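Long-range contacts in putative oxidoreductase (Salmonella enterica subsp. enterica serovar Typhimurium, PDB 3NX4), which binds NADP and probably catalyses the NADPH-dependent reduction of acryloyl-CoA, as a member of the medium-chain dehydrogenase/reductase family: residues K209-G214 and L228-Y233; A3-Q8 and S16-E21; V30-H35 and I63-T68; D199-S204 and L224-A229. All coordinates share one frame; numbering follows the deposited sequence.

Contact 1: residues K209-G214 and L228-Y233; sequences KQLWAG and LAQMNY
Leu211 N and Trp212 N converge on one acceptor, Gln230 O, at 2.7 and 3.2 Å, arriving from opposite faces of its carbonyl plane. The backbone pairing continues where Asn232 N donates to Trp212 O (2.8 Å), making Trp212 and Met231 a parallel bridge. Side chains lengthen this polar seam. The extended Gln210 chain delivers OE1 to Tyr233 N at 2.8 Å, with the donor lying 41° above the amide plane. Trp212 NE1 gives its N-H to Gln230 OE1 (2.9 Å), and that oxygen sits at the indole edge, in the ring plane, while the amide is turned 64° against the ring. One water joins Gln210 O to Asn232 OD1. These bonds lie at the base of a beta-alpha-beta crossover of the Rossmann domain: strand 212-217 leads into helix 221-229, and the chain returns through 231-232 to the neighbouring parallel strand 235-239. Apolar contacts add to these bonds. Met231, a selenomethionine, folds back on itself at its second and third torsions; SE lies 3.9 Å from Trp212 CB and, separately, makes a Met-aromatic contact at the edge of the five-membered ring, 5.0 Å from its centroid. Its CE reaches Gly214 CA at 3.7 Å. Tyr233 OH is hydrogen-bonded to Asp266 of the second subunit.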
# COMPACT_ATOMS: atom_id res chain seq x y z
N LYS A 209 -16.61 -8.70 4.36
CA LYS A 209 -16.95 -7.91 5.53
C LYS A 209 -15.68 -7.35 6.15
O LYS A 209 -14.63 -7.99 6.12
CB LYS A 209 -17.73 -8.72 6.57
CG LYS A 209 -18.08 -7.89 7.81
CD LYS A 209 -19.23 -8.49 8.61
CE LYS A 209 -18.79 -9.69 9.43
NZ LYS A 209 -19.87 -10.09 10.37
N GLN A 210 -15.77 -6.13 6.67
CA GLN A 210 -14.62 -5.46 7.27
C GLN A 210 -14.31 -6.05 8.61
O GLN A 210 -15.14 -5.97 9.52
CB GLN A 210 -14.90 -3.96 7.42
CG GLN A 210 -15.06 -3.24 6.09
CD GLN A 210 -15.44 -1.77 6.25
OE1 GLN A 210 -14.73 -1.00 6.89
NE2 GLN A 210 -16.57 -1.41 5.69
N LEU A 211 -13.11 -6.64 8.75
CA LEU A 211 -12.70 -7.31 9.98
C LEU A 211 -11.49 -6.69 10.70
O LEU A 211 -11.44 -6.69 11.93
CB LEU A 211 -12.38 -8.79 9.72
CG LEU A 211 -13.44 -9.62 8.99
CD1 LEU A 211 -12.92 -11.03 8.73
CD2 LEU A 211 -14.74 -9.64 9.79
N TRP A 212 -10.50 -6.22 9.94
CA TRP A 212 -9.17 -5.93 10.50
C TRP A 212 -8.77 -4.46 10.41
O TRP A 212 -8.89 -3.85 9.36
CB TRP A 212 -8.09 -6.74 9.77
CG TRP A 212 -8.49 -8.14 9.43
CD1 TRP A 212 -8.61 -8.68 8.18
CD2 TRP A 212 -8.81 -9.19 10.36
NE1 TRP A 212 -9.00 -10.01 8.27
CE2 TRP A 212 -9.12 -10.34 9.60
CE3 TRP A 212 -8.89 -9.26 11.75
CZ2 TRP A 212 -9.50 -11.55 10.19
CZ3 TRP A 212 -9.25 -10.48 12.34
CH2 TRP A 212 -9.56 -11.60 11.55
N ALA A 213 -8.24 -3.90 11.50
CA ALA A 213 -7.66 -2.56 11.47
C ALA A 213 -6.27 -2.60 10.83
O ALA A 213 -5.86 -1.67 10.13
CB ALA A 213 -7.57 -1.97 12.88
N GLY A 214 -5.55 -3.68 11.07
CA GLY A 214 -4.21 -3.85 10.53
C GLY A 214 -3.93 -5.31 10.23
O GLY A 214 -4.67 -6.21 10.64
N LEU A 228 -6.74 -8.53 2.29
CA LEU A 228 -7.03 -7.22 1.71
C LEU A 228 -8.53 -6.95 1.58
O LEU A 228 -8.97 -5.84 1.85
CB LEU A 228 -6.36 -7.04 0.35
CG LEU A 228 -4.84 -6.86 0.37
CD1 LEU A 228 -4.28 -7.11 -1.02
CD2 LEU A 228 -4.47 -5.48 0.88
N ALA A 229 -9.29 -7.97 1.18
CA ALA A 229 -10.75 -7.82 1.00
C ALA A 229 -11.50 -7.64 2.33
O ALA A 229 -12.66 -7.21 2.34
CB ALA A 229 -11.32 -9.03 0.21
N GLN A 230 -10.82 -7.97 3.43
CA GLN A 230 -11.39 -7.93 4.77
C GLN A 230 -10.93 -6.73 5.62
O GLN A 230 -11.24 -6.66 6.81
CB GLN A 230 -10.99 -9.20 5.54
CG GLN A 230 -11.66 -10.49 5.03
CD GLN A 230 -11.10 -11.74 5.70
OE1 GLN A 230 -9.99 -11.75 6.21
NE2 GLN A 230 -11.89 -12.82 5.69
N MSE A 231 -10.15 -5.83 5.03
CA MSE A 231 -9.63 -4.69 5.80
C MSE A 231 -10.71 -3.66 6.12
O MSE A 231 -11.56 -3.34 5.28
CB MSE A 231 -8.48 -4.00 5.05
CG MSE A 231 -7.29 -4.91 4.75
SE MSE A 231 -6.56 -5.80 6.35
CE MSE A 231 -6.20 -4.25 7.47
N ASN A 232 -10.66 -3.13 7.34
CA ASN A 232 -11.49 -1.98 7.68
C ASN A 232 -11.16 -0.81 6.75
O ASN A 232 -10.05 -0.71 6.24
CB ASN A 232 -11.21 -1.51 9.11
CG ASN A 232 -11.71 -2.47 10.17
OD1 ASN A 232 -12.47 -3.40 9.90
ND2 ASN A 232 -11.30 -2.23 11.41
N TYR A 233 -12.12 0.07 6.54
CA TYR A 233 -11.83 1.33 5.87
C TYR A 233 -10.62 2.03 6.51
O TYR A 233 -10.56 2.20 7.74
CB TYR A 233 -13.06 2.23 5.93
CG TYR A 233 -12.93 3.45 5.09
CD1 TYR A 233 -12.25 4.57 5.56
CD2 TYR A 233 -13.48 3.50 3.81
CE1 TYR A 233 -12.11 5.71 4.78
CE2 TYR A 233 -13.36 4.65 3.02
CZ TYR A 233 -12.68 5.75 3.52
OH TYR A 233 -12.55 6.88 2.74
O HOH W 1 -14.50 -3.78 11.75
O HOH W 2 -11.11 -4.76 13.78

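Contact 2: residues A3-Q8 and S16-E21; sequences ALILEQ and SVQHLE
Ala3 and Gln18 exchange two backbone hydrogen bonds, Ala3 N to Gln18 O and Gln18 N to Ala3 O, each 2.8 Å long. Ile5 and Ser16 form the second hydrogen-bonded antiparallel pair, tighter from Ile5 N to Ser16 O (2.8 Å) than in the return bond from Ser16 N to Ile5 O (3.1 Å). Between them Leu4 and Val17 are the non-hydrogen-bonded pair, and Val17 CA makes a CA-H...O contact with Ala3 O. Side-chain polar links run along the face that carries Ile5 and Gln18. The Gln18 amide reaches back over its own strand, where NE2 donates to Ser16 OG in the amide plane. Glu7 and Gln18 come from opposite directions, NE2 of Gln18 giving a weak bond of 3.4 Å to Glu7 OE2. The carboxylate and amide planes stand 54° apart. Apolar packing is lighter: Gln18 crosses Ile5 at about a right angle, while Leu20 CD2 rests on Ala3 CB at 3.7 Å, brought there by a chi1 of 59° that tucks CG between backbone N and carbonyl carbon. Strands 2-8 and 13-19 thus form a two-stranded beta hairpin, whose first strand is backbone-hydrogen-bonded through Leu4 to Leu98 and through Leu6 to Met59, with Ile60 against Ala3 and Ile5.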
# COMPACT_ATOMS: atom_id res chain seq x y z
N ALA A 3 32.57 -24.27 8.25
CA ALA A 3 31.42 -23.56 7.73
C ALA A 3 30.48 -24.47 6.94
O ALA A 3 30.90 -25.48 6.40
CB ALA A 3 31.88 -22.42 6.86
N LEU A 4 29.21 -24.09 6.86
CA LEU A 4 28.26 -24.83 6.05
C LEU A 4 28.46 -24.34 4.63
O LEU A 4 28.40 -23.15 4.37
CB LEU A 4 26.83 -24.59 6.53
CG LEU A 4 25.68 -24.93 5.59
CD1 LEU A 4 25.79 -26.32 5.03
CD2 LEU A 4 24.35 -24.73 6.28
N ILE A 5 28.69 -25.26 3.71
CA ILE A 5 28.98 -24.91 2.34
C ILE A 5 27.97 -25.42 1.34
O ILE A 5 27.56 -26.57 1.41
CB ILE A 5 30.36 -25.44 1.92
CG1 ILE A 5 31.46 -24.74 2.72
CG2 ILE A 5 30.57 -25.24 0.44
CD1 ILE A 5 31.75 -23.35 2.25
N LEU A 6 27.57 -24.56 0.42
CA LEU A 6 26.62 -24.93 -0.62
C LEU A 6 27.31 -25.02 -1.96
O LEU A 6 27.99 -24.09 -2.38
CB LEU A 6 25.49 -23.91 -0.72
CG LEU A 6 24.64 -23.65 0.52
CD1 LEU A 6 23.51 -22.71 0.18
CD2 LEU A 6 24.11 -24.93 1.09
N GLU A 7 27.11 -26.15 -2.64
CA GLU A 7 27.64 -26.40 -3.97
C GLU A 7 26.54 -27.09 -4.77
O GLU A 7 25.78 -27.86 -4.20
CB GLU A 7 28.86 -27.31 -3.88
CG GLU A 7 29.98 -26.79 -3.01
CD GLU A 7 30.70 -27.89 -2.26
OE1 GLU A 7 30.02 -28.73 -1.64
OE2 GLU A 7 31.95 -27.91 -2.28
N GLN A 8 26.45 -26.83 -6.07
CA GLN A 8 25.43 -27.50 -6.87
C GLN A 8 26.08 -28.38 -7.93
O GLN A 8 26.77 -27.89 -8.81
CB GLN A 8 24.51 -26.48 -7.53
CG GLN A 8 25.22 -25.50 -8.44
CD GLN A 8 24.26 -24.67 -9.26
OE1 GLN A 8 23.06 -24.95 -9.30
NE2 GLN A 8 24.77 -23.64 -9.92
N SER A 16 26.86 -29.19 2.93
CA SER A 16 27.64 -29.97 3.87
C SER A 16 28.49 -29.07 4.72
O SER A 16 28.93 -28.04 4.27
CB SER A 16 28.56 -30.90 3.11
OG SER A 16 29.50 -30.15 2.38
N VAL A 17 28.76 -29.48 5.95
CA VAL A 17 29.66 -28.72 6.78
C VAL A 17 31.08 -29.11 6.39
O VAL A 17 31.40 -30.29 6.26
CB VAL A 17 29.42 -28.95 8.26
CG1 VAL A 17 30.45 -28.23 9.07
CG2 VAL A 17 28.03 -28.50 8.64
N GLN A 18 31.92 -28.11 6.19
CA GLN A 18 33.29 -28.31 5.76
C GLN A 18 34.25 -27.46 6.56
O GLN A 18 33.87 -26.53 7.25
CB GLN A 18 33.45 -27.97 4.29
CG GLN A 18 32.72 -28.89 3.34
CD GLN A 18 33.04 -28.59 1.90
OE1 GLN A 18 34.11 -28.08 1.59
NE2 GLN A 18 32.13 -28.93 1.01
N HIS A 19 35.52 -27.81 6.46
CA HIS A 19 36.59 -27.06 7.07
C HIS A 19 37.27 -26.29 5.96
O HIS A 19 37.45 -26.80 4.86
CB HIS A 19 37.58 -27.97 7.78
CG HIS A 19 37.15 -28.36 9.15
ND1 HIS A 19 37.72 -27.82 10.28
CD2 HIS A 19 36.19 -29.21 9.58
CE1 HIS A 19 37.14 -28.33 11.35
NE2 HIS A 19 36.21 -29.18 10.95
N LEU A 20 37.61 -25.04 6.24
CA LEU A 20 38.28 -24.21 5.26
C LEU A 20 39.20 -23.24 5.94
O LEU A 20 39.13 -23.06 7.15
CB LEU A 20 37.28 -23.48 4.37
CG LEU A 20 36.27 -22.56 5.04
CD1 LEU A 20 35.63 -21.67 4.01
CD2 LEU A 20 35.24 -23.39 5.75
N GLU A 21 40.10 -22.65 5.17
CA GLU A 21 40.99 -21.64 5.71
C GLU A 21 40.31 -20.28 5.73
O GLU A 21 39.60 -19.91 4.81
CB GLU A 21 42.30 -21.58 4.93
CG GLU A 21 43.30 -22.63 5.37
CD GLU A 21 43.74 -22.47 6.81
OE1 GLU A 21 43.14 -21.66 7.54
OE2 GLU A 21 44.69 -23.17 7.21

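Contact 3: residues V30-H35 and I63-T68; sequences VTVDVH and IDFAGT
Asp33 and Thr68 are joined by a pair of backbone hydrogen bonds, Asp33 N to Thr68 O at 2.8 Å and Thr68 N to Asp33 O at 3.0 Å, although the two strand axes run 112° apart. One step on, Val34 and Gly67 form a non-hydrogen-bonded pair with CA atoms 4.2 Å apart, and His35 N then donates to Ala66 O (2.9 Å). Gly67 has no side chain at this crossing, and its CA lies 3.2 Å from Asp33 O in a CA-H...O contact. Beyond the backbone, Phe65 occupies the angle between the strands. A chi1 of 69° swings its ring toward strand 30-39, where CE1 reaches Val32 CG1 at 3.8 Å while CB lies against Val34 CG1. Elsewhere His35 presents CE1 to Thr68 OG1 at the ring edge (3.1 Å), Asp33 O lies over the centre of one imidazole face, and the threonine hydroxyl has its hydrogen bond with Glu82. Strands 101-104 and 82-86 pack on the same phenylalanine. Such strongly twisted antiparallel pairing in this mixed sheet fits the GroES-like domain of alcohol dehydrogenase relatives, here uniting strands 30-39 and 64-72.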
# COMPACT_ATOMS: atom_id res chain seq x y z
N VAL A 30 35.90 -5.81 8.26
CA VAL A 30 35.68 -6.31 9.61
C VAL A 30 35.58 -7.82 9.63
O VAL A 30 34.75 -8.41 8.93
CB VAL A 30 34.41 -5.70 10.24
CG1 VAL A 30 34.38 -5.99 11.71
CG2 VAL A 30 34.37 -4.19 9.98
N THR A 31 36.44 -8.44 10.44
CA THR A 31 36.42 -9.89 10.65
C THR A 31 35.74 -10.23 11.96
O THR A 31 36.12 -9.74 13.02
CB THR A 31 37.84 -10.48 10.66
OG1 THR A 31 38.41 -10.32 9.36
CG2 THR A 31 37.79 -11.96 11.02
N VAL A 32 34.73 -11.09 11.88
CA VAL A 32 33.92 -11.42 13.03
C VAL A 32 34.01 -12.90 13.36
O VAL A 32 33.89 -13.75 12.48
CB VAL A 32 32.44 -11.07 12.78
CG1 VAL A 32 31.59 -11.39 13.99
CG2 VAL A 32 32.31 -9.58 12.39
N ASP A 33 34.26 -13.21 14.63
CA ASP A 33 34.17 -14.57 15.11
C ASP A 33 32.72 -14.80 15.50
O ASP A 33 32.23 -14.22 16.47
CB ASP A 33 35.10 -14.78 16.31
CG ASP A 33 36.56 -14.58 15.96
OD1 ASP A 33 36.91 -14.70 14.76
OD2 ASP A 33 37.36 -14.32 16.88
N VAL A 34 32.04 -15.64 14.73
CA VAL A 34 30.60 -15.85 14.86
C VAL A 34 30.27 -16.79 16.00
O VAL A 34 30.86 -17.86 16.13
CB VAL A 34 30.01 -16.40 13.55
CG1 VAL A 34 28.53 -16.73 13.73
CG2 VAL A 34 30.22 -15.38 12.41
N HIS A 35 29.31 -16.40 16.83
CA HIS A 35 28.91 -17.24 17.96
C HIS A 35 27.51 -17.80 17.79
O HIS A 35 27.21 -18.88 18.29
CB HIS A 35 29.04 -16.48 19.27
CG HIS A 35 30.45 -16.06 19.58
ND1 HIS A 35 30.76 -14.83 20.11
CD2 HIS A 35 31.62 -16.70 19.40
CE1 HIS A 35 32.07 -14.74 20.26
NE2 HIS A 35 32.62 -15.86 19.83
N ILE A 63 21.89 -15.40 6.36
CA ILE A 63 21.71 -13.97 6.20
C ILE A 63 21.88 -13.23 7.52
O ILE A 63 21.88 -12.00 7.55
CB ILE A 63 20.33 -13.64 5.56
CG1 ILE A 63 19.19 -14.06 6.49
CG2 ILE A 63 20.19 -14.33 4.21
CD1 ILE A 63 17.80 -13.87 5.87
N ASP A 64 22.03 -13.98 8.61
CA ASP A 64 22.21 -13.38 9.93
C ASP A 64 23.46 -13.92 10.60
O ASP A 64 23.88 -15.04 10.34
CB ASP A 64 21.03 -13.74 10.85
CG ASP A 64 19.68 -13.40 10.28
OD1 ASP A 64 19.59 -12.48 9.44
OD2 ASP A 64 18.69 -14.05 10.70
N PHE A 65 24.04 -13.13 11.50
CA PHE A 65 25.00 -13.66 12.46
C PHE A 65 25.19 -12.69 13.62
O PHE A 65 24.86 -11.51 13.52
CB PHE A 65 26.34 -14.04 11.81
CG PHE A 65 27.16 -12.86 11.31
CD1 PHE A 65 27.75 -11.98 12.20
CD2 PHE A 65 27.34 -12.65 9.95
CE1 PHE A 65 28.52 -10.89 11.73
CE2 PHE A 65 28.10 -11.59 9.48
CZ PHE A 65 28.68 -10.70 10.37
N ALA A 66 25.68 -13.21 14.74
CA ALA A 66 26.10 -12.37 15.85
C ALA A 66 27.42 -12.92 16.38
O ALA A 66 27.59 -14.13 16.51
CB ALA A 66 25.06 -12.36 16.93
N GLY A 67 28.36 -12.04 16.70
CA GLY A 67 29.64 -12.49 17.21
C GLY A 67 30.49 -11.34 17.69
O GLY A 67 29.99 -10.23 17.92
N THR A 68 31.78 -11.61 17.84
CA THR A 68 32.72 -10.65 18.36
C THR A 68 33.74 -10.30 17.30
O THR A 68 34.28 -11.18 16.62
CB THR A 68 33.48 -11.25 19.58
OG1 THR A 68 32.53 -11.71 20.54
CG2 THR A 68 34.38 -10.22 20.22

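Contact 4: residues D199-S204 and L224-A229; sequences DEFAES and LAKVLA
Lys226 reaches out from its helix and passes between Phe201 and Ser204 to the loop backbone of 199-204. The setting is the Rossmann domain: helix 221-229 belongs to the crossover following strand 212-217, and the loop leaves strand 194-197, an edge strand of the parallel sheet within this chain. With CG anti to the backbone N (chi1 -173°), the lysine carries its extended chain away from the helix. Phe201 meets this chain at about a right angle, with CD2 4.1 Å from Lys226 CB. Ser204 closes in from the loop as well, its CB lying 3.5 Å from Lys226 CD. Further along the helix, Val227 crosses the phenyl group obliquely and sets CG2 3.8 Å from Phe201 CE2. This gives the buried ring an aliphatic neighbour from each of two successive helix residues, while Gln230, just past the helix, packs on it too. At the far end of the lysine the charge meets carbonyls rather than carboxylates: the carboxylate oxygens of Glu200 and Glu203 stay more than 6 Å from Lys226 NZ, where any attraction between the opposite charges is probably weak. Arg198, an NADP-binding residue, precedes the loop closely in sequence, with its side chain about 5 Å from that of Phe201. Lys226 NZ gives hydrogen bonds to two backbone oxygens, Glu200 O at 2.8 Å and Glu203 O at 3.2 Å, the latter bond lying nearly along the C=O axis.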
# COMPACT_ATOMS: atom_id res chain seq x y z
N ASP A 199 -7.73 -22.39 6.02
CA ASP A 199 -8.79 -22.91 5.15
C ASP A 199 -9.85 -21.87 4.83
O ASP A 199 -10.57 -22.00 3.85
CB ASP A 199 -9.50 -24.12 5.80
CG ASP A 199 -8.62 -25.33 5.89
OD1 ASP A 199 -7.55 -25.35 5.23
OD2 ASP A 199 -9.00 -26.28 6.61
N GLU A 200 -9.95 -20.85 5.68
CA GLU A 200 -10.96 -19.82 5.53
C GLU A 200 -10.47 -18.67 4.63
O GLU A 200 -11.14 -17.65 4.52
CB GLU A 200 -11.35 -19.25 6.89
CG GLU A 200 -11.73 -20.29 7.94
CD GLU A 200 -13.22 -20.57 7.96
OE1 GLU A 200 -13.97 -19.71 8.47
OE2 GLU A 200 -13.63 -21.64 7.48
N PHE A 201 -9.30 -18.85 4.02
CA PHE A 201 -8.68 -17.81 3.19
C PHE A 201 -8.36 -18.31 1.79
O PHE A 201 -7.29 -18.03 1.24
CB PHE A 201 -7.42 -17.27 3.88
CG PHE A 201 -7.71 -16.53 5.14
CD1 PHE A 201 -7.99 -17.22 6.32
CD2 PHE A 201 -7.76 -15.14 5.16
CE1 PHE A 201 -8.29 -16.54 7.48
CE2 PHE A 201 -8.06 -14.46 6.32
CZ PHE A 201 -8.33 -15.15 7.48
N ALA A 202 -9.31 -19.06 1.21
CA ALA A 202 -9.10 -19.79 -0.04
C ALA A 202 -9.82 -19.15 -1.23
O ALA A 202 -9.25 -19.04 -2.32
CB ALA A 202 -9.55 -21.23 0.12
N GLU A 203 -11.07 -18.76 -1.04
CA GLU A 203 -11.81 -17.98 -2.04
C GLU A 203 -12.27 -16.66 -1.42
O GLU A 203 -12.46 -16.58 -0.21
CB GLU A 203 -13.03 -18.75 -2.55
CG GLU A 203 -12.70 -20.01 -3.34
CD GLU A 203 -12.63 -21.25 -2.47
OE1 GLU A 203 -13.11 -21.19 -1.32
OE2 GLU A 203 -12.09 -22.27 -2.94
N SER A 204 -12.44 -15.63 -2.24
CA SER A 204 -12.89 -14.34 -1.73
C SER A 204 -13.54 -13.48 -2.82
O SER A 204 -13.24 -13.62 -4.00
CB SER A 204 -11.73 -13.56 -1.09
OG SER A 204 -10.77 -13.19 -2.06
N LEU A 224 -3.29 -13.32 1.30
CA LEU A 224 -3.11 -11.88 1.30
C LEU A 224 -4.26 -11.21 0.56
O LEU A 224 -4.77 -10.20 1.00
CB LEU A 224 -1.79 -11.50 0.65
CG LEU A 224 -1.54 -10.01 0.41
CD1 LEU A 224 -1.73 -9.22 1.67
CD2 LEU A 224 -0.15 -9.80 -0.16
N ALA A 225 -4.68 -11.80 -0.55
CA ALA A 225 -5.78 -11.24 -1.32
C ALA A 225 -7.05 -11.16 -0.48
O ALA A 225 -7.77 -10.16 -0.53
CB ALA A 225 -6.02 -12.05 -2.58
N LYS A 226 -7.33 -12.20 0.30
CA LYS A 226 -8.55 -12.19 1.11
C LYS A 226 -8.43 -11.26 2.31
O LYS A 226 -9.39 -10.57 2.66
CB LYS A 226 -8.93 -13.60 1.57
CG LYS A 226 -10.29 -13.61 2.26
CD LYS A 226 -11.02 -14.92 2.07
CE LYS A 226 -12.35 -14.90 2.81
NZ LYS A 226 -12.92 -16.25 2.92
N VAL A 227 -7.26 -11.25 2.94
CA VAL A 227 -6.99 -10.27 3.99
C VAL A 227 -7.23 -8.85 3.48
O VAL A 227 -7.88 -8.05 4.16
CB VAL A 227 -5.58 -10.44 4.58
CG1 VAL A 227 -5.20 -9.25 5.46
CG2 VAL A 227 -5.51 -11.76 5.39
N LEU A 228 -6.74 -8.53 2.29
CA LEU A 228 -7.03 -7.22 1.71
C LEU A 228 -8.53 -6.95 1.58
O LEU A 228 -8.97 -5.84 1.85
CB LEU A 228 -6.36 -7.04 0.35
CG LEU A 228 -4.84 -6.86 0.37
CD1 LEU A 228 -4.28 -7.11 -1.02
CD2 LEU A 228 -4.47 -5.48 0.88
N ALA A 229 -9.29 -7.97 1.18
CA ALA A 229 -10.75 -7.82 1.00
C ALA A 229 -11.50 -7.64 2.33
O ALA A 229 -12.66 -7.21 2.34
CB ALA A 229 -11.32 -9.03 0.21

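How the contacts relate
Contacts 1 and 4 form one neighbourhood in the Rossmann domain: their centres are 11 Å apart, they share Leu228 and Ala229 on helix 221-229, and Gln230 OE1 packs 3.3 Å from Phe201 CE2. Both approach bound NADP, the side chains of Tyr233 and Phe201 each lying about 8 Å from a cofactor. Contacts 2 and 3 lie on the opposite side of the chain's centre, away from the cofactor-binding residues. Their centres are 17 Å apart and their nearest atoms about 9 Å, with no touch, although strands 13-19 and 30-39 are consecutive. Contact 3 is centred about 42 Å from contact 1, consistent with a catalytic and a cofactor-binding domain.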